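Hemoglobin-like protein (Methylacidiphilum infernorum, PDB 4NK2) binds heme b as a group II truncated hemoglobin and probably carries oxygen. Local coordinates at residues P50-R64 / A98-Y110. Residues are numbered along the deposited sequence; the frame is centred on the assembly and turned at random.
Sequences PSKKVYLAAGEELLR and ADFVVEMCGGPPY. With HEM (protoporphyrin IX containing Fe), chain C.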
ATOM      1  N   PRO A  50      13.024 -22.026   0.705  1.00 32.55           N
ATOM      2  CA  PRO A  50      13.591 -23.224   0.063  1.00 35.63           C
ATOM      3  C   PRO A  50      14.312 -24.087   1.083  1.00 41.22           C
ATOM      4  O   PRO A  50      14.878 -23.524   2.015  1.00 36.05           O
ATOM      5  CB  PRO A  50      14.632 -22.652  -0.903  1.00 33.84           C
ATOM      6  CG  PRO A  50      14.274 -21.182  -1.056  1.00 33.30           C
ATOM      7  CD  PRO A  50      13.685 -20.787   0.262  1.00 29.26           C
ATOM      8  N   SER A  51      14.314 -25.412   0.918  1.00 34.86           N
ATOM      9  CA  SER A  51      15.154 -26.241   1.770  1.00 33.18           C
ATOM     10  C   SER A  51      16.579 -26.166   1.252  1.00 36.24           C
ATOM     11  O   SER A  51      16.809 -25.712   0.122  1.00 32.57           O
ATOM     12  CB  SER A  51      14.682 -27.696   1.760  1.00 40.77           C
ATOM     13  OG  SER A  51      14.802 -28.242   0.466  1.00 37.67           O
ATOM     14  N   LYS A  52      17.530 -26.618   2.069  1.00 34.16           N
ATOM     15  CA  LYS A  52      18.943 -26.613   1.698  1.00 36.89           C
ATOM     16  C   LYS A  52      19.234 -27.438   0.445  1.00 39.59           C
ATOM     17  O   LYS A  52      20.301 -27.291  -0.159  1.00 40.78           O
ATOM     18  CB  LYS A  52      19.793 -27.131   2.861  1.00 41.14           C
ATOM     19  CG  LYS A  52      21.302 -27.114   2.606  1.00 48.74           C
ATOM     20  CD  LYS A  52      22.066 -27.301   3.925  1.00 59.20           C
ATOM     21  CE  LYS A  52      23.580 -27.238   3.745  1.00 64.66           C
ATOM     22  NZ  LYS A  52      24.304 -27.483   5.033  1.00 74.99           N
ATOM     23  N   LYS A  53      18.305 -28.296   0.060  1.00 33.33           N
ATOM     24  CA  LYS A  53      18.445 -29.057  -1.164  1.00 38.89           C
ATOM     25  C   LYS A  53      18.673 -28.156  -2.360  1.00 37.35           C
ATOM     26  O   LYS A  53      19.347 -28.537  -3.279  1.00 36.06           O
ATOM     27  CB  LYS A  53      17.219 -29.934  -1.406  1.00 41.21           C
ATOM     28  CG  LYS A  53      16.965 -30.952  -0.328  1.00 48.31           C
ATOM     29  CD  LYS A  53      15.941 -31.972  -0.752  1.00 50.88           C
ATOM     30  CE  LYS A  53      14.648 -31.329  -1.187  1.00 56.43           C
ATOM     31  NZ  LYS A  53      13.669 -31.225  -0.072  1.00 60.60           N
ATOM     32  N   VAL A  54      18.106 -26.962  -2.349  1.00 33.02           N
ATOM     33  CA  VAL A  54      18.262 -26.046  -3.478  1.00 29.09           C
ATOM     34  C   VAL A  54      19.730 -25.684  -3.674  1.00 31.14           C
ATOM     35  O   VAL A  54      20.254 -25.775  -4.784  1.00 34.97           O
ATOM     36  CB  VAL A  54      17.415 -24.765  -3.300  1.00 37.23           C
ATOM     37  CG1 VAL A  54      17.648 -23.810  -4.460  1.00 31.08           C
ATOM     38  CG2 VAL A  54      15.939 -25.123  -3.225  1.00 30.75           C
ATOM     39  N   TYR A  55      20.395 -25.269  -2.596  1.00 30.74           N
ATOM     40  CA  TYR A  55      21.819 -24.949  -2.642  1.00 34.03           C
ATOM     41  C   TYR A  55      22.637 -26.171  -3.041  1.00 34.68           C
ATOM     42  O   TYR A  55      23.621 -26.064  -3.776  1.00 35.00           O
ATOM     43  CB  TYR A  55      22.289 -24.480  -1.269  1.00 34.50           C
ATOM     44  CG  TYR A  55      23.790 -24.298  -1.138  1.00 37.37           C
ATOM     45  CD1 TYR A  55      24.451 -23.251  -1.779  1.00 34.95           C
ATOM     46  CD2 TYR A  55      24.544 -25.156  -0.342  1.00 38.91           C
ATOM     47  CE1 TYR A  55      25.831 -23.081  -1.644  1.00 36.94           C
ATOM     48  CE2 TYR A  55      25.909 -24.995  -0.196  1.00 38.20           C
ATOM     49  CZ  TYR A  55      26.546 -23.958  -0.845  1.00 41.92           C
ATOM     50  OH  TYR A  55      27.904 -23.805  -0.688  1.00 50.60           O
ATOM     51  N   LEU A  56      22.237 -27.331  -2.535  1.00 35.00           N
ATOM     52  CA  LEU A  56      22.941 -28.572  -2.848  1.00 36.16           C
ATOM     53  C   LEU A  56      22.848 -28.894  -4.344  1.00 33.57           C
ATOM     54  O   LEU A  56      23.850 -29.238  -4.976  1.00 34.07           O
ATOM     55  CB  LEU A  56      22.364 -29.712  -2.014  1.00 34.83           C
ATOM     56  CG  LEU A  56      23.103 -30.148  -0.739  1.00 43.67           C
ATOM     57  CD1 LEU A  56      24.138 -29.163  -0.293  1.00 44.11           C
ATOM     58  CD2 LEU A  56      22.125 -30.423   0.389  1.00 47.53           C
ATOM     59  N   ALA A  57      21.649 -28.754  -4.911  1.00 32.80           N
ATOM     60  CA  ALA A  57      21.430 -29.033  -6.335  1.00 33.32           C
ATOM     61  C   ALA A  57      22.050 -27.981  -7.255  1.00 34.80           C
ATOM     62  O   ALA A  57      22.654 -28.308  -8.277  1.00 29.65           O
ATOM     63  CB  ALA A  57      19.931 -29.171  -6.625  1.00 32.97           C
ATOM     64  N   ALA A  58      21.920 -26.716  -6.905  1.00 27.75           N
ATOM     65  CA  ALA A  58      22.347 -25.649  -7.800  1.00 30.13           C
ATOM     66  C   ALA A  58      23.798 -25.212  -7.641  1.00 34.51           C
ATOM     67  O   ALA A  58      24.476 -24.965  -8.609  1.00 33.37           O
ATOM     68  CB  ALA A  58      21.428 -24.460  -7.662  1.00 29.66           C
ATOM     69  N   GLY A  59      24.253 -25.097  -6.407  1.00 34.01           N
ATOM     70  CA  GLY A  59      25.587 -24.621  -6.125  1.00 33.37           C
ATOM     71  C   GLY A  59      25.623 -23.112  -6.067  1.00 34.50           C
ATOM     72  O   GLY A  59      24.785 -22.470  -6.646  1.00 31.21           O
ATOM     73  N   GLU A  60      26.594 -22.556  -5.360  1.00 31.87           N
ATOM     74  CA  GLU A  60      26.698 -21.116  -5.207  1.00 33.89           C
ATOM     75  C   GLU A  60      26.853 -20.376  -6.530  1.00 35.01           C
ATOM     76  O   GLU A  60      26.172 -19.411  -6.768  1.00 32.96           O
ATOM     77  CB  GLU A  60      27.833 -20.747  -4.258  1.00 35.23           C
ATOM     78  CG  GLU A  60      28.067 -19.271  -4.170  1.00 32.97           C
ATOM     79  CD  GLU A  60      28.971 -18.866  -3.033  1.00 39.86           C
ATOM     80  OE1 GLU A  60      29.255 -19.685  -2.157  1.00 36.36           O
ATOM     81  OE2 GLU A  60      29.405 -17.718  -3.021  1.00 33.40           O
ATOM     82  N   GLU A  61      27.761 -20.817  -7.384  0.84 32.77           N
ATOM     83  CA  GLU A  61      27.981 -20.202  -8.687  1.00 33.08           C
ATOM     84  C   GLU A  61      26.696 -19.975  -9.482  1.00 32.17           C
ATOM     85  O   GLU A  61      26.433 -18.892  -9.951  1.00 33.04           O
ATOM     86  CB  GLU A  61      28.925 -21.085  -9.498  1.00 39.53           C
ATOM     87  CG  GLU A  61      29.700 -20.395 -10.590  0.68 38.31           C
ATOM     88  CD  GLU A  61      30.621 -21.345 -11.351  0.22 39.44           C
ATOM     89  OE1 GLU A  61      31.814 -21.441 -11.018  0.72 40.11           O
ATOM     90  OE2 GLU A  61      30.146 -21.996 -12.291  0.45 41.06           O
ATOM     91  N   LEU A  62      25.905 -21.022  -9.631  1.00 31.49           N
ATOM     92  CA  LEU A  62      24.670 -20.952 -10.415  1.00 31.69           C
ATOM     93  C   LEU A  62      23.677 -19.993  -9.777  1.00 30.41           C
ATOM     94  O   LEU A  62      22.989 -19.245 -10.473  1.00 27.57           O
ATOM     95  CB  LEU A  62      24.024 -22.336 -10.496  1.00 33.46           C
ATOM     96  CG  LEU A  62      23.224 -22.684 -11.753  1.00 44.26           C
ATOM     97  CD1 LEU A  62      22.227 -23.795 -11.500  1.00 39.63           C
ATOM     98  CD2 LEU A  62      22.527 -21.489 -12.292  1.00 36.44           C
ATOM     99  N   LEU A  63      23.570 -20.026  -8.454  1.00 31.17           N
ATOM    100  CA  LEU A  63      22.654 -19.101  -7.785  1.00 29.24           C
ATOM    101  C   LEU A  63      23.084 -17.659  -8.009  1.00 29.97           C
ATOM    102  O   LEU A  63      22.242 -16.767  -8.175  1.00 30.41           O
ATOM    103  CB  LEU A  63      22.541 -19.427  -6.291  1.00 28.47           C
ATOM    104  CG  LEU A  63      21.837 -20.761  -5.994  1.00 30.39           C
ATOM    105  CD1 LEU A  63      21.976 -21.152  -4.532  1.00 28.53           C
ATOM    106  CD2 LEU A  63      20.365 -20.656  -6.374  1.00 29.31           C
ATOM    107  N   ARG A  64      24.384 -17.399  -8.032  1.00 31.05           N
ATOM    108  CA  ARG A  64      24.805 -16.013  -8.248  1.00 30.33           C
ATOM    109  C   ARG A  64      24.543 -15.606  -9.702  1.00 29.95           C
ATOM    110  O   ARG A  64      24.193 -14.457  -9.992  1.00 29.95           O
ATOM    111  CB  ARG A  64      26.277 -15.802  -7.853  1.00 33.18           C
ATOM    112  CG  ARG A  64      26.577 -16.112  -6.379  1.00 29.74           C
ATOM    113  CD  ARG A  64      27.954 -15.617  -5.944  1.00 33.18           C
ATOM    114  NE  ARG A  64      28.112 -15.772  -4.500  1.00 37.60           N
ATOM    115  CZ  ARG A  64      27.726 -14.862  -3.607  1.00 31.47           C
ATOM    116  NH1 ARG A  64      27.169 -13.722  -4.006  1.00 31.92           N
ATOM    117  NH2 ARG A  64      27.886 -15.093  -2.309  1.00 32.08           N
ATOM    118  N   ALA A  98      22.337 -11.519  -4.372  1.00 30.51           N
ATOM    119  CA  ALA A  98      22.906 -12.845  -4.611  1.00 30.62           C
ATOM    120  C   ALA A  98      23.301 -13.466  -3.270  1.00 35.23           C
ATOM    121  O   ALA A  98      23.039 -14.665  -3.025  1.00 29.92           O
ATOM    122  CB  ALA A  98      24.076 -12.767  -5.565  1.00 28.68           C
ATOM    123  N   ASP A  99      23.913 -12.661  -2.394  1.00 27.71           N
ATOM    124  CA  ASP A  99      24.200 -13.135  -1.034  1.00 30.02           C
ATOM    125  C   ASP A  99      22.926 -13.606  -0.343  1.00 30.22           C
ATOM    126  O   ASP A  99      22.921 -14.646   0.308  1.00 31.89           O
ATOM    127  CB  ASP A  99      24.850 -12.048  -0.169  1.00 30.24           C
ATOM    128  CG  ASP A  99      26.276 -11.722  -0.585  1.00 35.88           C
ATOM    129  OD1 ASP A  99      26.895 -12.510  -1.336  1.00 33.99           O
ATOM    130  OD2 ASP A  99      26.777 -10.664  -0.141  1.00 35.83           O
ATOM    131  N   PHE A 100      21.849 -12.838  -0.464  1.00 27.23           N
ATOM    132  CA  PHE A 100      20.580 -13.227   0.157  1.00 26.76           C
ATOM    133  C   PHE A 100      20.061 -14.563  -0.407  1.00 28.51           C
ATOM    134  O   PHE A 100      19.669 -15.466   0.335  1.00 27.78           O
ATOM    135  CB  PHE A 100      19.532 -12.124  -0.044  1.00 27.39           C
ATOM    136  CG  PHE A 100      18.206 -12.409   0.619  1.00 27.46           C
ATOM    137  CD1 PHE A 100      18.068 -12.322   2.000  1.00 29.05           C
ATOM    138  CD2 PHE A 100      17.097 -12.746  -0.141  1.00 31.89           C
ATOM    139  CE1 PHE A 100      16.847 -12.588   2.618  1.00 28.44           C
ATOM    140  CE2 PHE A 100      15.874 -13.025   0.466  1.00 27.42           C
ATOM    141  CZ  PHE A 100      15.749 -12.936   1.852  1.00 29.57           C
ATOM    142  N   VAL A 101      20.038 -14.681  -1.729  1.00 27.57           N
ATOM    143  CA  VAL A 101      19.540 -15.893  -2.374  1.00 29.03           C
ATOM    144  C   VAL A 101      20.373 -17.112  -2.005  1.00 28.33           C
ATOM    145  O   VAL A 101      19.824 -18.180  -1.705  1.00 32.22           O
ATOM    146  CB  VAL A 101      19.532 -15.747  -3.908  1.00 27.76           C
ATOM    147  CG1 VAL A 101      19.356 -17.108  -4.580  1.00 31.15           C
ATOM    148  CG2 VAL A 101      18.419 -14.756  -4.348  1.00 30.35           C
ATOM    149  N   VAL A 102      21.695 -16.975  -2.058  1.00 28.11           N
ATOM    150  CA  VAL A 102      22.574 -18.091  -1.707  1.00 28.15           C
ATOM    151  C   VAL A 102      22.310 -18.531  -0.268  1.00 32.43           C
ATOM    152  O   VAL A 102      22.191 -19.719   0.015  1.00 32.02           O
ATOM    153  CB  VAL A 102      24.054 -17.713  -1.868  1.00 28.56           C
ATOM    154  CG1 VAL A 102      24.947 -18.785  -1.245  1.00 32.31           C
ATOM    155  CG2 VAL A 102      24.409 -17.521  -3.339  1.00 27.06           C
ATOM    156  N   GLU A 103      22.201 -17.571   0.644  1.00 31.06           N
ATOM    157  CA  GLU A 103      21.970 -17.910   2.050  1.00 28.65           C
ATOM    158  C   GLU A 103      20.622 -18.579   2.255  1.00 32.40           C
ATOM    159  O   GLU A 103      20.515 -19.634   2.906  1.00 36.41           O
ATOM    160  CB  GLU A 103      22.080 -16.657   2.941  1.00 32.26           C
ATOM    161  CG  GLU A 103      21.745 -16.953   4.410  1.00 33.24           C
ATOM    162  CD  GLU A 103      22.143 -15.823   5.375  1.00 38.56           C
ATOM    163  OE1 GLU A 103      22.743 -14.810   4.934  1.00 32.87           O
ATOM    164  OE2 GLU A 103      21.851 -15.959   6.590  1.00 38.67           O
ATOM    165  N   MET A 104      19.587 -17.979   1.697  1.00 28.25           N
ATOM    166  CA  MET A 104      18.232 -18.465   1.863  1.00 29.85           C
ATOM    167  C   MET A 104      17.987 -19.819   1.224  1.00 31.84           C
ATOM    168  O   MET A 104      17.086 -20.521   1.609  1.00 31.21           O
ATOM    169  CB  MET A 104      17.239 -17.447   1.327  1.00 28.17           C
ATOM    170  CG  MET A 104      17.217 -16.155   2.098  1.00 31.16           C
ATOM    171  SD  MET A 104      16.824 -16.404   3.811  1.00 40.25           S
ATOM    172  CE  MET A 104      18.270 -15.824   4.613  1.00 44.13           C
ATOM    173  N   CYS A 105      18.800 -20.174   0.243  1.00 31.10           N
ATOM    174  CA  CYS A 105      18.713 -21.501  -0.364  1.00 33.24           C
ATOM    175  C   CYS A 105      19.523 -22.546   0.396  1.00 36.79           C
ATOM    176  O   CYS A 105      19.552 -23.721  -0.002  1.00 37.23           O
ATOM    177  CB  CYS A 105      19.154 -21.456  -1.824  1.00 28.08           C
ATOM    178  SG  CYS A 105      17.933 -20.655  -2.880  1.00 31.67           S
ATOM    179  N   GLY A 106      20.177 -22.131   1.481  1.00 37.94           N
ATOM    180  CA  GLY A 106      20.910 -23.069   2.326  1.00 37.90           C
ATOM    181  C   GLY A 106      22.421 -22.958   2.239  1.00 36.60           C
ATOM    182  O   GLY A 106      23.148 -23.787   2.802  1.00 36.88           O
ATOM    183  N   GLY A 107      22.912 -21.942   1.538  1.00 31.77           N
ATOM    184  CA  GLY A 107      24.348 -21.745   1.439  1.00 32.02           C
ATOM    185  C   GLY A 107      24.890 -21.004   2.652  1.00 34.36           C
ATOM    186  O   GLY A 107      24.161 -20.796   3.623  1.00 34.27           O
ATOM    187  N   PRO A 108      26.171 -20.600   2.606  1.00 33.52           N
ATOM    188  CA  PRO A 108      26.752 -19.869   3.738  1.00 35.33           C
ATOM    189  C   PRO A 108      25.986 -18.567   3.999  1.00 35.77           C
ATOM    190  O   PRO A 108      25.296 -18.073   3.109  1.00 31.32           O
ATOM    191  CB  PRO A 108      28.177 -19.563   3.259  1.00 32.35           C
ATOM    192  CG  PRO A 108      28.479 -20.668   2.254  1.00 36.07           C
ATOM    193  CD  PRO A 108      27.162 -20.852   1.540  1.00 34.93           C
ATOM    194  N   PRO A 109      26.101 -18.018   5.217  1.00 37.10           N
ATOM    195  CA  PRO A 109      25.256 -16.888   5.626  1.00 32.73           C
ATOM    196  C   PRO A 109      25.795 -15.542   5.139  1.00 34.48           C
ATOM    197  O   PRO A 109      25.946 -14.595   5.933  1.00 37.74           O
ATOM    198  CB  PRO A 109      25.292 -16.976   7.162  1.00 34.26           C
ATOM    199  CG  PRO A 109      26.648 -17.539   7.464  1.00 34.85           C
ATOM    200  CD  PRO A 109      26.970 -18.488   6.315  1.00 40.93           C
ATOM    201  N   TYR A 110      26.061 -15.444   3.839  1.00 31.40           N
ATOM    202  CA  TYR A 110      26.663 -14.232   3.282  1.00 31.47           C
ATOM    203  C   TYR A 110      25.865 -12.967   3.590  1.00 34.73           C
ATOM    204  O   TYR A 110      26.447 -11.896   3.772  1.00 33.57           O
ATOM    205  CB  TYR A 110      26.820 -14.358   1.763  1.00 34.10           C
ATOM    206  CG  TYR A 110      27.771 -15.440   1.301  1.00 38.00           C
ATOM    207  CD1 TYR A 110      29.140 -15.331   1.520  1.00 42.18           C
ATOM    208  CD2 TYR A 110      27.307 -16.544   0.598  1.00 35.74           C
ATOM    209  CE1 TYR A 110      30.015 -16.315   1.078  1.00 40.21           C
ATOM    210  CE2 TYR A 110      28.174 -17.526   0.150  1.00 36.72           C
ATOM    211  CZ  TYR A 110      29.526 -17.406   0.397  1.00 39.18           C
ATOM    212  OH  TYR A 110      30.397 -18.380  -0.046  1.00 38.17           O
TER
HETATM  213  CHA HEM C 700      16.666  -4.576  -3.014  1.00 33.61           C
HETATM  214  CHB HEM C 700      13.140  -4.190  -6.302  1.00 31.63           C
HETATM  215  CHC HEM C 700      11.084  -8.240  -4.522  1.00 29.15           C
HETATM  216  CHD HEM C 700      15.484  -9.293  -2.707  1.00 31.96           C
HETATM  217  C1A HEM C 700      15.862  -4.048  -3.994  1.00 35.75           C
HETATM  218  C2A HEM C 700      15.956  -2.716  -4.587  1.00 31.36           C
HETATM  219  C3A HEM C 700      14.966  -2.630  -5.500  1.00 34.76           C
HETATM  220  C4A HEM C 700      14.225  -3.884  -5.507  1.00 33.80           C
HETATM  221  CMA HEM C 700      14.630  -1.439  -6.426  1.00 33.45           C
HETATM  222  CAA HEM C 700      17.000  -1.624  -4.211  1.00 36.72           C
HETATM  223  CBA HEM C 700      16.335  -0.690  -3.179  1.00 39.48           C
HETATM  224  CGA HEM C 700      17.201   0.442  -2.633  1.00 43.92           C
HETATM  225  O1A HEM C 700      16.703   1.601  -2.550  1.00 45.26           O
HETATM  226  O2A HEM C 700      18.386   0.224  -2.259  1.00 46.75           O
HETATM  227  C1B HEM C 700      12.204  -5.186  -6.067  1.00 33.86           C
HETATM  228  C2B HEM C 700      10.875  -5.297  -6.647  1.00 31.07           C
HETATM  229  C3B HEM C 700      10.305  -6.413  -6.157  1.00 32.51           C
HETATM  230  C4B HEM C 700      11.245  -7.063  -5.249  1.00 31.77           C
HETATM  231  CMB HEM C 700      10.226  -4.332  -7.661  1.00 28.24           C
HETATM  232  CAB HEM C 700       8.888  -6.899  -6.518  1.00 29.08           C
HETATM  233  CBB HEM C 700       8.297  -7.832  -5.763  1.00 32.62           C
HETATM  234  C1C HEM C 700      12.114  -8.926  -3.905  1.00 27.99           C
HETATM  235  C2C HEM C 700      12.083 -10.273  -3.351  1.00 30.36           C
HETATM  236  C3C HEM C 700      13.301 -10.548  -2.844  1.00 32.92           C
HETATM  237  C4C HEM C 700      14.156  -9.397  -3.069  1.00 31.62           C
HETATM  238  CMC HEM C 700      10.849 -11.203  -3.327  1.00 27.09           C
HETATM  239  CAC HEM C 700      13.781 -11.850  -2.160  1.00 35.17           C
HETATM  240  CBC HEM C 700      13.131 -13.010  -2.327  1.00 38.77           C
HETATM  241  C1D HEM C 700      16.175  -8.123  -2.492  1.00 30.51           C
HETATM  242  C2D HEM C 700      17.357  -7.953  -1.660  1.00 29.49           C
HETATM  243  C3D HEM C 700      17.719  -6.481  -1.777  1.00 33.40           C
HETATM  244  C4D HEM C 700      16.723  -5.900  -2.650  1.00 33.42           C
HETATM  245  CMD HEM C 700      18.126  -9.018  -0.838  1.00 29.08           C
HETATM  246  CAD HEM C 700      18.888  -5.761  -1.069  1.00 33.14           C
HETATM  247  CBD HEM C 700      18.408  -5.420   0.345  1.00 31.59           C
HETATM  248  CGD HEM C 700      19.543  -4.712   1.049  1.00 36.24           C
HETATM  249  O1D HEM C 700      19.819  -3.539   0.700  1.00 37.48           O
HETATM  250  O2D HEM C 700      20.176  -5.327   1.949  1.00 33.73           O
HETATM  251  NA  HEM C 700      14.808  -4.722  -4.579  1.00 31.18           N
HETATM  252  NB  HEM C 700      12.380  -6.280  -5.232  1.00 27.97           N
HETATM  253  NC  HEM C 700      13.401  -8.442  -3.713  1.00 31.53           N
HETATM  254  ND  HEM C 700      15.841  -6.898  -3.049  1.00 31.06           N
HETATM  255 FE   HEM C 700      14.051  -6.569  -4.069  1.00 30.91          FE
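Arg64 crosses Val102 at about a right angle to reach Asp99. CB swings CG beside the backbone N (chi1 -60°), and CG rests on Val102 CG2 at 4.0 Å. From CG to NE the chain is extended. NE donates to Glu60 OE2 at 2.8 Å, four residues back on the same helix, and NH2 adds a longer bond to that oxygen. At the tip NH1 and NH2 both grip Asp99 OD1 end-on, each at 2.9 Å; Lys95 holds the other carboxylate oxygen. NH1 touches Ala98 CB at 3.6 Å, and Val102 CG2 lies over one guanidinium face. NH2 also lies over one face of the Tyr110 ring, a cation-pi contact with Arg64 CZ 4.8 Å from that ring's centroid, the guanidinium and ring planes standing 70° apart. Tyr110 OH in turn donates to the syn lone pair of Glu60 OE1 at 2.7 Å, so Glu60 ties arginine and tyrosine together. Helix segments 53-64 and 98-104 run nearly antiparallel (173°), consistent with the B and E helices of the 2-on-2 helical sandwich of truncated hemoglobins, and the second carries Phe100 to the heme. It ends in a Schellman motif at Gly106, where Cys105 O accepts from Tyr55 N at 3.1 Å. Gly107 CA sits over the centre of the Tyr55 ring as a CH-pi contact, while Cys105 SG turns to Val54 CG1, 3.5 Å away.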